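Local structure of response regulator receiver domain protein (CheY) (Rhodospirillum rubrum, 3HEB) at residues Val5-Ala17 / Asn31-Tyr45. The protein probably acts as a phosphorylation-controlled receiver domain of the CheY type, taking a phosphoryl group on an aspartate to relay signals. Sequence-based numbering, arbitrary orientation.
Sequences VTIVMIEDDLGHA and NEIIAFTDGTSALNY. With PO4 (phosphate ion), chain C.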
# COMPACT_ATOMS: atom_id res chain seq x y z
N VAL A 5 -9.94 11.77 -7.89
CA VAL A 5 -9.44 11.02 -6.69
C VAL A 5 -9.46 11.91 -5.45
O VAL A 5 -8.82 12.97 -5.40
CB VAL A 5 -8.01 10.50 -6.92
CG1 VAL A 5 -7.59 9.60 -5.75
CG2 VAL A 5 -7.94 9.75 -8.24
N THR A 6 -10.20 11.49 -4.43
CA THR A 6 -10.32 12.26 -3.20
C THR A 6 -9.51 11.65 -2.06
O THR A 6 -9.53 10.43 -1.84
CB THR A 6 -11.77 12.33 -2.73
OG1 THR A 6 -12.26 11.00 -2.51
CG2 THR A 6 -12.64 13.00 -3.75
N ILE A 7 -8.79 12.49 -1.33
CA ILE A 7 -8.02 12.03 -0.19
C ILE A 7 -8.87 12.31 1.05
O ILE A 7 -9.23 13.46 1.30
CB ILE A 7 -6.68 12.77 -0.07
CG1 ILE A 7 -5.82 12.47 -1.30
CG2 ILE A 7 -5.97 12.36 1.20
CD1 ILE A 7 -4.54 13.24 -1.36
N VAL A 8 -9.21 11.27 1.80
CA VAL A 8 -10.01 11.43 3.00
C VAL A 8 -9.09 11.33 4.21
O VAL A 8 -8.58 10.26 4.52
CB VAL A 8 -11.11 10.35 3.11
CG1 VAL A 8 -11.88 10.53 4.41
CG2 VAL A 8 -12.05 10.42 1.93
N MSE A 9 -8.87 12.45 4.89
CA MSE A 9 -7.99 12.47 6.06
C MSE A 9 -8.77 12.34 7.37
O MSE A 9 -9.57 13.22 7.71
CB MSE A 9 -7.14 13.75 6.06
CG MSE A 9 -6.21 13.91 7.26
SE MSE A 9 -5.07 15.31 7.08
CE MSE A 9 -6.22 16.67 7.10
N ILE A 10 -8.55 11.24 8.07
CA ILE A 10 -9.21 10.99 9.36
C ILE A 10 -8.16 11.16 10.47
O ILE A 10 -7.43 10.24 10.83
CB ILE A 10 -9.81 9.56 9.40
CG1 ILE A 10 -10.75 9.36 8.21
CG2 ILE A 10 -10.57 9.35 10.72
CD1 ILE A 10 -11.28 7.93 8.07
N GLU A 11 -8.10 12.38 10.99
CA GLU A 11 -7.14 12.73 12.03
C GLU A 11 -7.81 13.70 12.99
O GLU A 11 -8.48 14.63 12.55
CB GLU A 11 -5.92 13.38 11.36
CG GLU A 11 -4.89 13.95 12.31
CD GLU A 11 -4.20 12.88 13.14
OE1 GLU A 11 -3.42 12.10 12.56
OE2 GLU A 11 -4.44 12.83 14.36
N ASP A 12 -7.63 13.48 14.29
CA ASP A 12 -8.24 14.34 15.31
C ASP A 12 -7.27 15.37 15.86
O ASP A 12 -7.69 16.39 16.41
CB ASP A 12 -8.76 13.50 16.47
CG ASP A 12 -7.64 12.84 17.24
OD1 ASP A 12 -6.74 12.26 16.59
OD2 ASP A 12 -7.67 12.90 18.49
N ASP A 13 -5.97 15.08 15.76
CA ASP A 13 -4.96 16.01 16.25
C ASP A 13 -4.90 17.12 15.21
O ASP A 13 -4.45 16.90 14.09
CB ASP A 13 -3.59 15.35 16.37
CG ASP A 13 -2.55 16.26 17.00
OD1 ASP A 13 -1.81 15.80 17.89
OD2 ASP A 13 -2.47 17.44 16.61
N LEU A 14 -5.37 18.30 15.59
CA LEU A 14 -5.39 19.42 14.67
C LEU A 14 -4.01 19.85 14.25
O LEU A 14 -3.83 20.40 13.16
CB LEU A 14 -6.15 20.58 15.31
CG LEU A 14 -7.63 20.27 15.51
CD1 LEU A 14 -8.33 21.49 16.10
CD2 LEU A 14 -8.26 19.88 14.17
N GLY A 15 -3.03 19.60 15.10
CA GLY A 15 -1.69 19.98 14.73
C GLY A 15 -1.16 19.08 13.63
O GLY A 15 -0.54 19.56 12.68
N HIS A 16 -1.40 17.78 13.75
CA HIS A 16 -0.94 16.84 12.74
C HIS A 16 -1.77 16.99 11.48
O HIS A 16 -1.25 16.89 10.37
CB HIS A 16 -1.06 15.41 13.25
CG HIS A 16 -0.14 15.10 14.39
ND1 HIS A 16 0.01 13.82 14.90
CD2 HIS A 16 0.66 15.90 15.14
CE1 HIS A 16 0.86 13.85 15.91
NE2 HIS A 16 1.26 15.10 16.08
N ALA A 17 -3.06 17.25 11.65
CA ALA A 17 -3.93 17.41 10.50
C ALA A 17 -3.45 18.54 9.60
O ALA A 17 -3.49 18.42 8.38
CB ALA A 17 -5.36 17.67 10.95
N ASN A 31 -5.11 17.35 -5.16
CA ASN A 31 -6.36 16.63 -4.96
C ASN A 31 -7.20 17.15 -3.79
O ASN A 31 -6.68 17.65 -2.79
CB ASN A 31 -6.10 15.13 -4.76
CG ASN A 31 -5.45 14.49 -5.96
OD1 ASN A 31 -4.29 14.75 -6.28
ND2 ASN A 31 -6.21 13.64 -6.66
N GLU A 32 -8.52 17.03 -3.94
CA GLU A 32 -9.44 17.45 -2.90
C GLU A 32 -9.16 16.60 -1.67
O GLU A 32 -8.96 15.39 -1.76
CB GLU A 32 -10.89 17.22 -3.36
CG GLU A 32 -11.13 15.82 -3.95
CD GLU A 32 -11.01 15.77 -5.49
OE1 GLU A 32 -12.00 16.14 -6.17
OE2 GLU A 32 -9.93 15.36 -6.01
N ILE A 33 -9.13 17.25 -0.51
CA ILE A 33 -8.90 16.56 0.74
C ILE A 33 -10.05 16.92 1.65
O ILE A 33 -10.26 18.10 1.95
CB ILE A 33 -7.62 17.03 1.44
CG1 ILE A 33 -6.39 16.53 0.68
CG2 ILE A 33 -7.61 16.52 2.88
CD1 ILE A 33 -5.09 17.13 1.18
N ILE A 34 -10.81 15.91 2.07
CA ILE A 34 -11.92 16.14 2.98
C ILE A 34 -11.48 15.56 4.33
O ILE A 34 -11.18 14.37 4.44
CB ILE A 34 -13.24 15.50 2.46
CG1 ILE A 34 -14.38 15.81 3.42
CG2 ILE A 34 -13.08 14.01 2.29
CD1 ILE A 34 -15.74 15.48 2.87
N ALA A 35 -11.41 16.43 5.33
CA ALA A 35 -10.95 16.07 6.67
C ALA A 35 -12.04 15.82 7.70
O ALA A 35 -13.06 16.50 7.73
CB ALA A 35 -10.00 17.14 7.18
N PHE A 36 -11.81 14.84 8.57
CA PHE A 36 -12.74 14.51 9.64
C PHE A 36 -11.92 14.38 10.91
O PHE A 36 -10.90 13.69 10.93
CB PHE A 36 -13.46 13.18 9.35
CG PHE A 36 -14.32 13.22 8.12
CD1 PHE A 36 -15.44 14.04 8.07
CD2 PHE A 36 -13.97 12.49 7.00
CE1 PHE A 36 -16.21 14.13 6.91
CE2 PHE A 36 -14.73 12.57 5.83
CZ PHE A 36 -15.85 13.39 5.79
N THR A 37 -12.35 15.05 11.98
CA THR A 37 -11.62 14.99 13.24
C THR A 37 -12.16 13.96 14.21
O THR A 37 -11.67 13.84 15.33
CB THR A 37 -11.56 16.38 13.92
OG1 THR A 37 -12.88 16.88 14.14
CG2 THR A 37 -10.79 17.35 13.05
N ASP A 38 -13.18 13.21 13.78
CA ASP A 38 -13.76 12.15 14.60
C ASP A 38 -14.17 11.02 13.67
O ASP A 38 -14.43 11.25 12.49
CB ASP A 38 -14.97 12.66 15.39
CG ASP A 38 -16.15 13.01 14.51
OD1 ASP A 38 -16.77 12.09 13.94
OD2 ASP A 38 -16.45 14.21 14.38
N GLY A 39 -14.21 9.80 14.19
CA GLY A 39 -14.57 8.65 13.38
C GLY A 39 -16.02 8.56 12.94
O GLY A 39 -16.31 8.00 11.88
N THR A 40 -16.92 9.11 13.74
CA THR A 40 -18.36 9.09 13.46
C THR A 40 -18.69 9.76 12.13
O THR A 40 -19.29 9.16 11.24
CB THR A 40 -19.15 9.81 14.58
OG1 THR A 40 -19.05 9.05 15.79
CG2 THR A 40 -20.62 9.96 14.20
N SER A 41 -18.32 11.03 12.02
CA SER A 41 -18.57 11.79 10.81
C SER A 41 -17.84 11.17 9.64
O SER A 41 -18.35 11.18 8.51
CB SER A 41 -18.12 13.24 11.00
OG SER A 41 -16.77 13.30 11.44
N ALA A 42 -16.66 10.62 9.90
CA ALA A 42 -15.86 9.98 8.86
C ALA A 42 -16.60 8.77 8.31
O ALA A 42 -16.67 8.57 7.09
CB ALA A 42 -14.49 9.58 9.40
N LEU A 43 -17.16 7.95 9.19
CA LEU A 43 -17.92 6.78 8.76
C LEU A 43 -19.21 7.25 8.08
O LEU A 43 -19.70 6.61 7.15
CB LEU A 43 -18.25 5.88 9.95
CG LEU A 43 -17.09 5.11 10.58
CD1 LEU A 43 -17.56 4.42 11.85
CD2 LEU A 43 -16.54 4.09 9.59
N ASN A 44 -19.76 8.36 8.55
CA ASN A 44 -20.98 8.92 7.96
C ASN A 44 -20.78 9.20 6.47
O ASN A 44 -21.59 8.80 5.63
CB ASN A 44 -21.37 10.21 8.66
CG ASN A 44 -22.39 11.00 7.88
OD1 ASN A 44 -23.52 10.54 7.69
ND2 ASN A 44 -22.00 12.17 7.39
N TYR A 45 -19.70 9.90 6.16
CA TYR A 45 -19.36 10.27 4.80
C TYR A 45 -19.12 9.04 3.92
O TYR A 45 -19.61 8.95 2.79
CB TYR A 45 -18.10 11.14 4.80
CG TYR A 45 -17.50 11.36 3.43
CD1 TYR A 45 -18.15 12.18 2.49
CD2 TYR A 45 -16.32 10.72 3.05
CE1 TYR A 45 -17.63 12.36 1.22
CE2 TYR A 45 -15.80 10.89 1.76
CZ TYR A 45 -16.46 11.71 0.85
OH TYR A 45 -15.97 11.87 -0.42
P PO4 C . 4.76 14.46 17.61
O1 PO4 C . 5.95 15.44 17.19
O2 PO4 C . 3.47 15.30 17.99
O3 PO4 C . 4.42 13.50 16.40
O4 PO4 C . 5.21 13.60 18.86
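Ile7 to Ile10 pair in parallel with Ile33 to Phe36, a worked example of the right-handed beta-alpha-beta crossover that opens the CheY-like receiver fold. Helix 14-26 makes the connection, and strand 33-36 becomes the outermost strand beside 6-10, which on its other side bonds to strand 61-65.

The backbone ladder uses Ile7, Met9 and Glu11 on one side and Glu32, Ile34 and Phe36 on the other. It starts at Ile7 N to Glu32 O (2.9 Å) and closes at Glu11 N to Phe36 O (3.1 Å). Before its first rung, the amide of Asn31 adds a side-chain bond: ND2 reaches Val5 O at 3.0 Å, nearly straight at 167°, with the acceptor close to the amide plane.

Apolar contacts divide between the two sheet faces. Toward helix 14-26, Ile7 meets Ile33, and the chain of selenomethionine Met9, bent at chi3 (66°), brings CE to Ala35 CB at 3.8 Å. Toward helix 39-47, Val8 forks: CG1, anti to the backbone N, meets the edge of the Phe36 ring at CE2 (3.8 Å), whereas CG2 lies against Ile34 CG2 and Tyr45 CE2. The CA of Ala42 lies over one face of Phe36, and Ala42 CB packs against Ile10 CD1.

Polar groups gather at the C-terminal ends of the strands, where Glu11 and Asp12 lie near Asp66, the predicted phosphorylation site; Glu11 also forms a salt bridge with Lys118. Asp13 and Asp38 are N-caps of the two helices, and Asp38 OD1 accepts from both Ser41 N (2.7 Å) and Ser41 OG (2.8 Å).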